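Local coordinates for protein aldehyde dehydrogenase (Burkholderia cenocepacia, PDB 4O6R) that probably oxidises aldehydes to carboxylic acids with NAD(P)+ as cofactor, as its family does, and binds adenosine monophosphate in a nucleotide pocket, at residues A[72-76]-A[171-175]; A[94-100]-A[156-160]; A[147-152]-A[475-479]; A[263-267]-A[429-433]; A[416-422]-A[437-441]. All coordinates share one frame; numbering follows the deposited sequence.

From the N terminus, contact 1 opens on helix 69-85 and closes a loop at the end of helix 159-172; contact 2 is nested inside that loop, joining the end of helix 87-98 to the start of helix 159-172. Contact 3 starts on strand 138-153, so it crosses contacts 1 and 2, and closes only near the C terminus; its large loop holds contacts 4 and 5. Contacts 1 and 3 meet through Asn175. Contacts 1 and 2 anchor the two ends of helix 159-172 to earlier helices, and contact 3 brings strand 477-485 against strand 138-153. Contacts 4 and 5 cross each other and bind helix 427-436 and its flanks to the second, seven-stranded sheet.

Contact 1: residues A[72-76]-A[171-175]; sequences RGRLL and LAAGN
Where Arg72 on helix 69-85 faces Ala172 in the last turn of helix 159-172, the two backbones come within 6.1 Å, CA of Arg72 to CA of Ala172. The 72-76 segment is regular helix throughout, whereas the other helix ends here: Gly174 has a positive phi of 94° and its N donates to Leu171 O, part of a Schellman motif. Glycine suits this turn, because a side chain would be jammed against the preceding carbonyl and would also run into the Arg72 guanidinium.

Arg72 uses the end of that helix as a docking point. Its NE donates to Ala172 O at 3.1 Å, and its NH2 reaches the same Ala172 O at 3.2 Å, a side-on grip by two nitrogens on one carbonyl oxygen. The oxygen lies in the guanidinium plane, yet both donors approach it from one face of the carbonyl plane, NE well above it. A bend at chi3 (-62°) turns the guanidinium so that Gly174 CA lies over one of its faces, 3.4 Å above the plane. Arg72 thus holds the C-terminal end of helix 159-172 by two hydrogen bonds to one carbonyl oxygen, at a place where the negative end of the helix dipole probably suits a cation. Arg72 NH1 also makes a weak bond to Trp64 O of helix 47-66.

One turn further, Leu76 supplies the apolar half. Its CD1 branch rests on Ala172 CB at 3.7 Å, a small side chain that permits close approach, and its CD2 meets Leu171 CD1 at 4.3 Å.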
# COMPACT_ATOMS: atom_id res chain seq x y z
N ARG A 72 -1.01 -9.24 20.41
CA ARG A 72 0.43 -9.48 20.19
C ARG A 72 1.19 -8.15 20.26
O ARG A 72 2.23 -8.02 20.90
CB ARG A 72 0.73 -10.14 18.85
CG ARG A 72 0.12 -11.51 18.69
CD ARG A 72 0.74 -12.27 17.52
NE ARG A 72 0.51 -11.61 16.26
CZ ARG A 72 -0.47 -11.88 15.40
NH1 ARG A 72 -1.38 -12.78 15.67
NH2 ARG A 72 -0.54 -11.22 14.27
N GLY A 73 0.62 -7.16 19.60
CA GLY A 73 1.17 -5.80 19.62
C GLY A 73 1.36 -5.26 21.04
O GLY A 73 2.41 -4.70 21.39
N ARG A 74 0.32 -5.40 21.85
CA ARG A 74 0.34 -4.90 23.24
C ARG A 74 1.51 -5.51 24.05
O ARG A 74 2.18 -4.82 24.85
CB ARG A 74 -1.02 -5.16 23.91
CG ARG A 74 -1.14 -4.70 25.35
CD ARG A 74 -1.11 -3.17 25.43
NE ARG A 74 -1.64 -2.63 26.69
CZ ARG A 74 -2.92 -2.70 27.07
NH1 ARG A 74 -3.84 -3.30 26.31
NH2 ARG A 74 -3.29 -2.18 28.23
N LEU A 75 1.78 -6.79 23.80
CA LEU A 75 2.87 -7.46 24.49
C LEU A 75 4.23 -6.86 24.10
O LEU A 75 5.08 -6.64 24.97
CB LEU A 75 2.84 -8.96 24.25
CG LEU A 75 1.76 -9.74 24.99
CD1 LEU A 75 1.59 -11.09 24.29
CD2 LEU A 75 2.17 -9.91 26.45
N LEU A 76 4.43 -6.60 22.82
CA LEU A 76 5.64 -5.95 22.36
C LEU A 76 5.75 -4.52 22.93
O LEU A 76 6.85 -4.07 23.27
CB LEU A 76 5.69 -5.95 20.81
CG LEU A 76 5.82 -7.34 20.16
CD1 LEU A 76 5.42 -7.31 18.68
CD2 LEU A 76 7.24 -7.83 20.28
N LEU A 171 7.41 -11.80 15.72
CA LEU A 171 6.39 -11.96 16.74
C LEU A 171 5.16 -11.16 16.39
O LEU A 171 4.04 -11.66 16.49
CB LEU A 171 6.93 -11.53 18.10
CG LEU A 171 7.94 -12.49 18.71
CD1 LEU A 171 8.57 -11.88 19.97
CD2 LEU A 171 7.29 -13.84 19.00
N ALA A 172 5.38 -9.93 15.94
CA ALA A 172 4.28 -9.06 15.53
C ALA A 172 3.43 -9.73 14.48
O ALA A 172 2.21 -9.69 14.55
CB ALA A 172 4.80 -7.74 15.01
N ALA A 173 4.09 -10.42 13.55
CA ALA A 173 3.41 -11.09 12.44
C ALA A 173 2.71 -12.38 12.81
O ALA A 173 2.01 -12.93 11.98
CB ALA A 173 4.38 -11.35 11.32
N GLY A 174 2.85 -12.84 14.06
CA GLY A 174 2.21 -14.06 14.49
C GLY A 174 3.00 -15.35 14.41
O GLY A 174 2.42 -16.42 14.55
N ASN A 175 4.31 -15.27 14.21
CA ASN A 175 5.17 -16.46 14.24
C ASN A 175 5.62 -16.74 15.65
O ASN A 175 5.64 -15.84 16.48
CB ASN A 175 6.41 -16.25 13.39
CG ASN A 175 6.08 -15.93 11.96
OD1 ASN A 175 5.76 -16.82 11.18
ND2 ASN A 175 6.13 -14.64 11.60

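Contact 2: residues A[94-100]-A[156-160]; sequences ESLDTGH and WNFPL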
# COMPACT_ATOMS: atom_id res chain seq x y z
N GLU A 94 25.07 -5.74 28.97
CA GLU A 94 25.54 -5.70 27.58
C GLU A 94 27.02 -5.28 27.50
O GLU A 94 27.82 -5.94 26.82
CB GLU A 94 24.64 -4.78 26.71
CG GLU A 94 24.93 -4.77 25.21
CD GLU A 94 24.49 -6.03 24.46
OE1 GLU A 94 24.35 -7.11 25.08
OE2 GLU A 94 24.32 -5.96 23.22
N SER A 95 27.39 -4.20 28.20
CA SER A 95 28.79 -3.75 28.24
C SER A 95 29.75 -4.79 28.82
O SER A 95 30.86 -4.94 28.34
CB SER A 95 28.95 -2.42 29.02
OG SER A 95 28.33 -1.36 28.29
N LEU A 96 29.33 -5.49 29.86
CA LEU A 96 30.16 -6.49 30.51
C LEU A 96 30.51 -7.62 29.54
O LEU A 96 31.66 -8.06 29.48
CB LEU A 96 29.41 -7.07 31.71
CG LEU A 96 30.18 -7.97 32.67
CD1 LEU A 96 31.23 -7.19 33.45
CD2 LEU A 96 29.22 -8.68 33.62
N ASP A 97 29.52 -8.04 28.77
CA ASP A 97 29.58 -9.20 27.88
C ASP A 97 30.24 -8.86 26.54
O ASP A 97 30.99 -9.66 25.98
CB ASP A 97 28.12 -9.66 27.65
CG ASP A 97 28.01 -11.07 27.15
OD1 ASP A 97 29.04 -11.78 27.10
OD2 ASP A 97 26.87 -11.46 26.82
N THR A 98 29.95 -7.69 26.00
CA THR A 98 30.36 -7.36 24.64
C THR A 98 31.60 -6.49 24.55
O THR A 98 32.26 -6.51 23.53
CB THR A 98 29.28 -6.57 23.91
OG1 THR A 98 29.05 -5.33 24.60
CG2 THR A 98 28.03 -7.36 23.82
N GLY A 99 31.89 -5.73 25.61
CA GLY A 99 32.92 -4.72 25.55
C GLY A 99 32.46 -3.35 25.07
O GLY A 99 33.27 -2.43 25.03
N HIS A 100 31.21 -3.18 24.67
CA HIS A 100 30.74 -1.87 24.24
C HIS A 100 30.90 -0.91 25.40
O HIS A 100 30.54 -1.27 26.51
CB HIS A 100 29.28 -1.90 23.90
CG HIS A 100 28.92 -2.80 22.76
ND1 HIS A 100 27.63 -2.90 22.28
CD2 HIS A 100 29.65 -3.68 22.05
CE1 HIS A 100 27.59 -3.79 21.31
NE2 HIS A 100 28.81 -4.27 21.13
N TRP A 156 27.49 -11.65 17.50
CA TRP A 156 27.86 -11.10 18.80
C TRP A 156 28.08 -9.59 18.82
O TRP A 156 28.45 -9.07 19.87
CB TRP A 156 29.12 -11.79 19.29
CG TRP A 156 30.17 -11.96 18.22
CD1 TRP A 156 30.42 -13.08 17.49
CD2 TRP A 156 31.08 -10.95 17.74
NE1 TRP A 156 31.43 -12.84 16.60
CE2 TRP A 156 31.85 -11.54 16.72
CE3 TRP A 156 31.31 -9.61 18.07
CZ2 TRP A 156 32.88 -10.84 16.06
CZ3 TRP A 156 32.33 -8.90 17.40
CH2 TRP A 156 33.11 -9.53 16.41
N ASN A 157 27.88 -8.88 17.69
CA ASN A 157 28.28 -7.47 17.67
C ASN A 157 27.25 -6.48 18.23
O ASN A 157 27.64 -5.48 18.85
CB ASN A 157 28.77 -7.05 16.29
CG ASN A 157 27.75 -7.25 15.22
OD1 ASN A 157 27.16 -8.31 15.12
ND2 ASN A 157 27.58 -6.26 14.37
N PHE A 158 25.96 -6.78 18.09
CA PHE A 158 24.88 -5.97 18.67
C PHE A 158 23.84 -6.93 19.23
O PHE A 158 22.71 -6.96 18.78
CB PHE A 158 24.23 -5.07 17.62
CG PHE A 158 25.09 -3.90 17.16
CD1 PHE A 158 25.36 -2.85 18.01
CD2 PHE A 158 25.54 -3.83 15.85
CE1 PHE A 158 26.10 -1.75 17.58
CE2 PHE A 158 26.27 -2.74 15.40
CZ PHE A 158 26.55 -1.69 16.26
N PRO A 159 24.23 -7.77 20.20
CA PRO A 159 23.32 -8.83 20.60
C PRO A 159 22.00 -8.33 21.16
O PRO A 159 20.96 -8.90 20.83
CB PRO A 159 24.09 -9.64 21.64
CG PRO A 159 25.30 -8.85 21.97
CD PRO A 159 25.53 -7.85 20.89
N LEU A 160 22.03 -7.30 21.98
CA LEU A 160 20.78 -6.78 22.54
C LEU A 160 19.91 -6.22 21.43
O LEU A 160 18.74 -6.57 21.30
CB LEU A 160 21.06 -5.71 23.59
CG LEU A 160 19.87 -5.06 24.29
CD1 LEU A 160 19.02 -6.11 24.98
CD2 LEU A 160 20.34 -4.00 25.27
O HOH W 1 29.99 -6.84 20.40
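Glu94 lays its carboxylate against Pro159 and Leu160, the first turn of helix 159-172, in an interaction that meets a helix N terminus with a negative charge. OE2 accepts from Leu160 N at 2.9 Å with a nearly straight bond (162°), approached from above the carboxylate plane, and it also lies 3.2 Å from Pro159 CD. The glutamate gets there with CG anti to the backbone N and a bend at chi2 (74°). Leu160 N lies in the first helical turn, where amides have no carbonyl partner behind them, so an acceptor from another helix fits well; the positive end of the helix dipole would probably stabilise the charge. OE1, the other oxygen, bonds to Ser188 OG.

Proline is at home here, since the first turn of a helix does not need its missing N-H. Its CG packs on Thr98 CG2 at 3.6 Å, while Thr98 OG1 turns back into its own segment, donating to Glu94 O and accepting from His100 N in an ST turn at the end of helix 87-98. Gly99 provides the positive phi with which the chain leaves that helix.

His100 then reaches the loop ahead of helix 159-172, which leads on from the AMP-binding Val154. Its ND1 bonds to Asp109 OD2, and its NE2 makes a weak, bent bond of 2.8 Å to Asn157 O near the ring plane. A water 2.9 Å from His100 NE2 donates to Trp156 O.

Contact 3: residues A[147-152]-A[475-479]; sequences IGVVGQ and DYTEA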
# COMPACT_ATOMS: atom_id res chain seq x y z
N ILE A 147 4.21 -17.45 9.05
CA ILE A 147 4.84 -18.62 8.46
C ILE A 147 4.70 -19.83 9.38
O ILE A 147 4.36 -20.93 8.90
CB ILE A 147 6.32 -18.33 8.16
CG1 ILE A 147 6.38 -17.26 7.06
CG2 ILE A 147 7.05 -19.61 7.76
CD1 ILE A 147 7.75 -16.66 6.90
N GLY A 148 4.92 -19.62 10.67
CA GLY A 148 4.84 -20.68 11.65
C GLY A 148 5.94 -20.50 12.68
O GLY A 148 5.98 -19.49 13.36
N VAL A 149 6.78 -21.52 12.82
CA VAL A 149 7.96 -21.44 13.70
C VAL A 149 9.13 -20.92 12.87
O VAL A 149 9.45 -21.45 11.79
CB VAL A 149 8.35 -22.81 14.30
CG1 VAL A 149 9.58 -22.69 15.21
CG2 VAL A 149 7.20 -23.39 15.11
N VAL A 150 9.75 -19.86 13.35
CA VAL A 150 10.88 -19.27 12.65
C VAL A 150 12.13 -19.39 13.49
O VAL A 150 12.08 -19.22 14.71
CB VAL A 150 10.62 -17.82 12.20
CG1 VAL A 150 9.42 -17.78 11.25
CG2 VAL A 150 10.39 -16.90 13.37
N GLY A 151 13.23 -19.70 12.82
CA GLY A 151 14.50 -19.86 13.46
C GLY A 151 15.35 -18.65 13.16
O GLY A 151 15.35 -18.16 12.02
N GLN A 152 16.09 -18.17 14.16
CA GLN A 152 16.89 -16.96 14.01
C GLN A 152 18.25 -17.15 14.63
O GLN A 152 18.37 -17.52 15.79
CB GLN A 152 16.16 -15.76 14.62
CG GLN A 152 14.73 -15.62 14.12
CD GLN A 152 13.97 -14.45 14.71
OE1 GLN A 152 14.01 -14.20 15.92
NE2 GLN A 152 13.27 -13.71 13.87
N ASP A 475 8.27 -10.29 4.76
CA ASP A 475 9.19 -11.42 4.76
C ASP A 475 8.89 -12.40 5.93
O ASP A 475 9.44 -13.50 5.96
CB ASP A 475 10.66 -10.96 4.93
CG ASP A 475 11.23 -10.21 3.74
OD1 ASP A 475 10.64 -10.25 2.62
OD2 ASP A 475 12.34 -9.63 3.94
N TYR A 476 8.09 -11.98 6.91
CA TYR A 476 7.64 -12.87 8.00
C TYR A 476 6.19 -13.34 7.87
O TYR A 476 5.63 -13.92 8.81
CB TYR A 476 7.92 -12.23 9.39
CG TYR A 476 9.33 -12.53 9.81
CD1 TYR A 476 9.68 -13.81 10.18
CD2 TYR A 476 10.33 -11.54 9.78
CE1 TYR A 476 10.98 -14.12 10.55
CE2 TYR A 476 11.64 -11.85 10.16
CZ TYR A 476 11.94 -13.16 10.54
OH TYR A 476 13.21 -13.55 10.90
N THR A 477 5.59 -13.13 6.69
CA THR A 477 4.26 -13.64 6.42
C THR A 477 4.23 -14.32 5.05
O THR A 477 5.19 -14.28 4.29
CB THR A 477 3.19 -12.52 6.47
OG1 THR A 477 3.58 -11.45 5.57
CG2 THR A 477 3.06 -12.00 7.89
N GLU A 478 3.11 -14.96 4.76
CA GLU A 478 2.91 -15.58 3.46
C GLU A 478 1.53 -15.22 2.96
O GLU A 478 0.59 -15.06 3.74
CB GLU A 478 3.04 -17.11 3.52
CG GLU A 478 1.97 -17.72 4.41
CD GLU A 478 2.26 -19.10 4.98
OE1 GLU A 478 3.44 -19.54 5.00
OE2 GLU A 478 1.27 -19.75 5.41
N ALA A 479 1.40 -15.12 1.64
CA ALA A 479 0.10 -14.80 1.05
C ALA A 479 -0.80 -16.05 1.08
O ALA A 479 -0.40 -17.16 0.66
CB ALA A 479 0.27 -14.31 -0.37
O HOH W 2 3.62 -21.68 6.38
O HOH W 3 13.38 -16.72 10.30
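Asp475 meets Ile147 through its backbone: Ile147 CD1 lies 3.7 Å from Asp475 O, just ahead of strand 477-485. The extended isoleucine (chi2 166°) carries its terminal methyl along the turn, so that CD1 also lies near the carbonyl carbon of Tyr476. A branched apolar chain suits this place, since it packs on backbone atoms without competing for their hydrogen bonds.

Tyr476 brings the next and larger surface. Its CE1 lies against both methyls of Val150, with CG2 of Val150 at 4.0 Å from CE1 of Tyr476, and the two side chains approach at a slant. Beyond the ring, Gln152 NE2 donates to Tyr476 OH at 3.0 Å, an N-H angle of 155° with the hydroxyl close to the amide plane. Amide and ring are turned 80° apart, so the glutamine meets the hydroxyl without stacking on the ring. The same NE2 donates to Lys166 O of helix 159-172, which fixes the amide's rotation. A water donates to Gly151 O and lies 3.2 Å from Tyr476 OH, and Lys228 makes a cation-pi contact with the ring.

Past Thr477, whose backbone is nearest to Ile147, Glu478 places OE1 3.8 Å from Ile147 CA. A second water links Glu478 OE1 to Ile147 O, donating to both, while OE2 forms a salt bridge with Arg480.

The arrangement joins the first part of strand 477-485 to strand 138-153, its antiparallel neighbour in the mixed sheet of the nucleotide-binding region of this aldehyde dehydrogenase fold; Gln152 lies just before the AMP-binding Val154.

Contact 4: residues A[263-267]-A[429-433]; sequences IVFDD and RAHRM
The guanidinium of Arg429 lies flat on the ring of Phe265, with planes 5° apart and centres 4.3 Å from each other, stacked with an offset so that CD rather than the guanidinium lies over the middle of the ring. CD is 3.5 Å from the Phe265 ring centroid, so a CH-pi contact and the stack act together. CG is anti to the backbone N, and a bend at chi3 (-77°) lays the group on the ring. Arginine suits this place because its flat charged end can stack while its edge keeps its hydrogen bonds.

At that edge, Asp267 OD1 forms a salt bridge to Arg429 NH1 at 3.3 Å, the carboxylate turned steeply (81°) to the guanidinium. A water bridges Arg429 NH1, from which it accepts at 2.7 Å, and Asp266 OD1. At the ring's edge, Met433 CE reaches Phe265 CZ at 4.1 Å, near the ring plane, with SD making an oblique Met-aromatic contact. The same methyl meets Ile263 CD1 at 4.0 Å; the flexible thioether, bent at chi2 and chi3, fits between the two.

Further partners hold these groups in place. Arg429 NE forms a salt bridge with Asp404 OD2, Thr424 OG1 bonds to both Asp267 OD1 and Arg429 NH1, and Phe401 meets Phe265 edge-to-face. The whole seats helix 427-436 on the end of strand 261-264, helix against sheet, as in the strand-and-helix layering of an alpha/beta domain.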
# COMPACT_ATOMS: atom_id res chain seq x y z
N ILE A 263 32.21 7.99 1.00
CA ILE A 263 32.85 8.79 -0.04
C ILE A 263 32.74 10.27 0.33
O ILE A 263 31.65 10.76 0.61
CB ILE A 263 32.17 8.56 -1.41
CG1 ILE A 263 32.06 7.08 -1.75
CG2 ILE A 263 32.91 9.30 -2.52
CD1 ILE A 263 31.12 6.76 -2.91
N VAL A 264 33.86 10.97 0.32
CA VAL A 264 33.88 12.38 0.63
C VAL A 264 34.30 13.16 -0.62
O VAL A 264 35.45 13.09 -1.09
CB VAL A 264 34.81 12.68 1.82
CG1 VAL A 264 34.80 14.15 2.19
CG2 VAL A 264 34.40 11.81 3.00
N PHE A 265 33.35 13.93 -1.13
CA PHE A 265 33.59 14.78 -2.27
C PHE A 265 34.22 16.12 -1.88
O PHE A 265 34.25 16.51 -0.70
CB PHE A 265 32.29 14.99 -3.05
CG PHE A 265 31.88 13.80 -3.84
CD1 PHE A 265 32.38 13.59 -5.12
CD2 PHE A 265 31.04 12.84 -3.29
CE1 PHE A 265 32.02 12.46 -5.84
CE2 PHE A 265 30.66 11.72 -4.01
CZ PHE A 265 31.16 11.52 -5.28
N ASP A 266 34.74 16.83 -2.87
CA ASP A 266 35.53 18.04 -2.56
C ASP A 266 34.66 19.21 -2.11
O ASP A 266 35.17 20.20 -1.60
CB ASP A 266 36.51 18.42 -3.70
CG ASP A 266 35.84 18.89 -4.95
OD1 ASP A 266 34.69 18.52 -5.23
OD2 ASP A 266 36.46 19.67 -5.67
N ASP A 267 33.34 19.08 -2.26
CA ASP A 267 32.44 20.10 -1.78
C ASP A 267 31.74 19.70 -0.44
O ASP A 267 30.78 20.33 -0.02
CB ASP A 267 31.42 20.41 -2.88
CG ASP A 267 30.38 19.32 -3.01
OD1 ASP A 267 30.73 18.15 -2.72
OD2 ASP A 267 29.23 19.63 -3.36
N ARG A 429 24.42 15.26 -7.85
CA ARG A 429 25.41 14.22 -7.54
C ARG A 429 24.89 13.31 -6.44
O ARG A 429 25.01 12.11 -6.54
CB ARG A 429 26.74 14.82 -7.11
CG ARG A 429 27.75 13.77 -6.60
CD ARG A 429 28.93 14.47 -5.97
NE ARG A 429 29.83 15.02 -6.95
CZ ARG A 429 30.55 16.13 -6.83
NH1 ARG A 429 30.47 16.93 -5.78
NH2 ARG A 429 31.37 16.45 -7.81
N ALA A 430 24.31 13.89 -5.38
CA ALA A 430 23.83 13.09 -4.26
C ALA A 430 22.87 11.99 -4.71
O ALA A 430 23.07 10.81 -4.39
CB ALA A 430 23.17 13.98 -3.19
N HIS A 431 21.87 12.37 -5.50
CA HIS A 431 20.85 11.41 -5.87
C HIS A 431 21.35 10.45 -6.96
O HIS A 431 20.97 9.28 -6.97
CB HIS A 431 19.56 12.11 -6.31
CG HIS A 431 18.93 12.91 -5.23
ND1 HIS A 431 18.28 12.33 -4.15
CD2 HIS A 431 18.89 14.24 -5.02
CE1 HIS A 431 17.86 13.28 -3.34
NE2 HIS A 431 18.23 14.44 -3.84
N ARG A 432 22.17 10.97 -7.86
CA ARG A 432 22.71 10.17 -8.95
C ARG A 432 23.63 9.08 -8.40
O ARG A 432 23.52 7.91 -8.75
CB ARG A 432 23.49 11.09 -9.90
CG ARG A 432 24.03 10.41 -11.12
CD ARG A 432 24.95 11.32 -11.93
NE ARG A 432 24.29 12.55 -12.37
CZ ARG A 432 24.63 13.80 -12.07
NH1 ARG A 432 25.66 14.09 -11.26
NH2 ARG A 432 23.90 14.80 -12.55
N MET A 433 24.56 9.50 -7.54
CA MET A 433 25.46 8.53 -6.90
C MET A 433 24.66 7.51 -6.06
O MET A 433 24.95 6.31 -6.11
CB MET A 433 26.48 9.20 -6.00
CG MET A 433 27.58 9.96 -6.72
SD MET A 433 28.81 8.97 -7.61
CE MET A 433 29.49 7.96 -6.32
O HOH W 4 32.22 19.02 -6.03

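Contact 5: residues A[416-422]-A[437-441]; sequences YGLGSGL and IDAGM
Ser420 has chi1 at 71°, which sets OG between the backbone N and the carbonyl carbon and turns it onto Met441 O, to which it donates at 3.0 Å. In one of its two modelled conformers Met441, extended to SD and then bent at chi3 (-77°), lays its terminal CE beside Leu418 CD1 at 4.0 Å; the two side chains run the same way, side by side.

The backbone is joined at Leu418 O, which accepts two amides in succession. Gly440 N comes to Leu418 O at 2.8 Å, and Met441 N at 3.3 Å. Ala439 CB also rests near that oxygen, 3.4 Å from Leu418 O, and a side chain as small as alanine's fits there beside Ser420. Gly417 CA lies 3.3 Å from Asp438 O, where a side chain on Gly417 would run into that carbonyl; glycine at this position lets the two segments draw this near. Gly419 CA makes a C-H...O contact to Met441 O.

Apolar packing continues at the far end. Ile437 CG2 touches Ser420 CB and OG, and its CD1 meets Leu422 CD2 at 4.1 Å, the two chains crossing at a slant.

These residues bracket helix 427-436, which lies between the segments in the chain, so the contact closes a beta-alpha-beta unit whose parallel strands 421-423 and 441-444 are neighbours in the sheet. Leu422 and Ile437 both pack on Ile263 of strand 261-264, and Met441 pairs in parallel with a strand of the third subunit, carrying the sheet across the interface.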
# COMPACT_ATOMS: atom_id res chain seq x y z
N TYR A 416 30.86 -7.04 -1.89
CA TYR A 416 29.79 -6.73 -0.97
C TYR A 416 28.91 -5.60 -1.49
O TYR A 416 29.33 -4.82 -2.34
CB TYR A 416 30.41 -6.29 0.35
CG TYR A 416 31.26 -7.34 0.99
CD1 TYR A 416 30.66 -8.41 1.63
CD2 TYR A 416 32.64 -7.30 0.94
CE1 TYR A 416 31.41 -9.38 2.23
CE2 TYR A 416 33.39 -8.29 1.54
CZ TYR A 416 32.76 -9.31 2.19
OH TYR A 416 33.44 -10.32 2.81
N GLY A 417 27.69 -5.54 -0.97
CA GLY A 417 26.75 -4.45 -1.26
C GLY A 417 25.71 -4.30 -0.14
O GLY A 417 24.51 -4.59 -0.34
N LEU A 418 26.14 -3.88 1.04
CA LEU A 418 25.26 -3.76 2.18
C LEU A 418 24.90 -2.27 2.34
O LEU A 418 23.88 -1.82 1.80
CB LEU A 418 25.90 -4.38 3.43
CG LEU A 418 25.04 -4.43 4.68
CD1 LEU A 418 23.73 -5.15 4.42
CD2 LEU A 418 25.80 -5.16 5.77
N GLY A 419 25.75 -1.49 3.02
CA GLY A 419 25.55 -0.05 3.16
C GLY A 419 26.61 0.72 2.39
O GLY A 419 27.54 0.14 1.86
N SER A 420 26.44 2.03 2.32
CA SER A 420 27.27 2.93 1.57
C SER A 420 26.86 4.35 1.95
O SER A 420 25.80 4.57 2.54
CB SER A 420 27.05 2.76 0.05
OG SER A 420 25.78 3.28 -0.29
N GLY A 421 27.70 5.32 1.66
CA GLY A 421 27.31 6.69 1.84
C GLY A 421 28.30 7.66 1.27
O GLY A 421 29.38 7.27 0.80
N LEU A 422 27.89 8.92 1.23
CA LEU A 422 28.71 9.93 0.61
C LEU A 422 28.42 11.27 1.22
O LEU A 422 27.33 11.52 1.76
CB LEU A 422 28.49 9.95 -0.91
CG LEU A 422 27.04 10.23 -1.26
CD1 LEU A 422 26.93 11.64 -1.75
CD2 LEU A 422 26.50 9.28 -2.29
N ILE A 437 25.28 3.29 -6.71
CA ILE A 437 26.08 2.50 -5.79
C ILE A 437 25.34 1.20 -5.50
O ILE A 437 24.13 1.23 -5.22
CB ILE A 437 26.37 3.27 -4.49
CG1 ILE A 437 27.33 4.46 -4.76
CG2 ILE A 437 27.00 2.37 -3.44
CD1 ILE A 437 27.27 5.49 -3.67
N ASP A 438 26.07 0.09 -5.57
CA ASP A 438 25.55 -1.23 -5.24
C ASP A 438 25.43 -1.42 -3.75
O ASP A 438 26.41 -1.76 -3.09
CB ASP A 438 26.56 -2.31 -5.67
CG ASP A 438 26.77 -2.38 -7.15
OD1 ASP A 438 25.92 -1.88 -7.93
OD2 ASP A 438 27.81 -2.98 -7.52
N ALA A 439 24.25 -1.18 -3.21
CA ALA A 439 24.06 -1.32 -1.79
C ALA A 439 22.57 -1.28 -1.51
O ALA A 439 21.79 -0.70 -2.29
CB ALA A 439 24.75 -0.18 -1.04
N GLY A 440 22.17 -1.87 -0.39
CA GLY A 440 20.78 -1.80 0.05
C GLY A 440 20.43 -0.47 0.71
O GLY A 440 19.26 -0.13 0.84
N MET A 441 21.46 0.26 1.14
CA MET A 441 21.31 1.49 1.89
C MET A 441 22.40 2.48 1.50
O MET A 441 23.56 2.10 1.35
CB MET A 441 21.39 1.18 3.38
CG MET A 441 20.36 0.17 3.85
SD MET A 441 20.73 -0.45 5.50
CE MET A 441 22.04 -1.60 5.13
O HOH W 5 29.52 -4.14 -5.30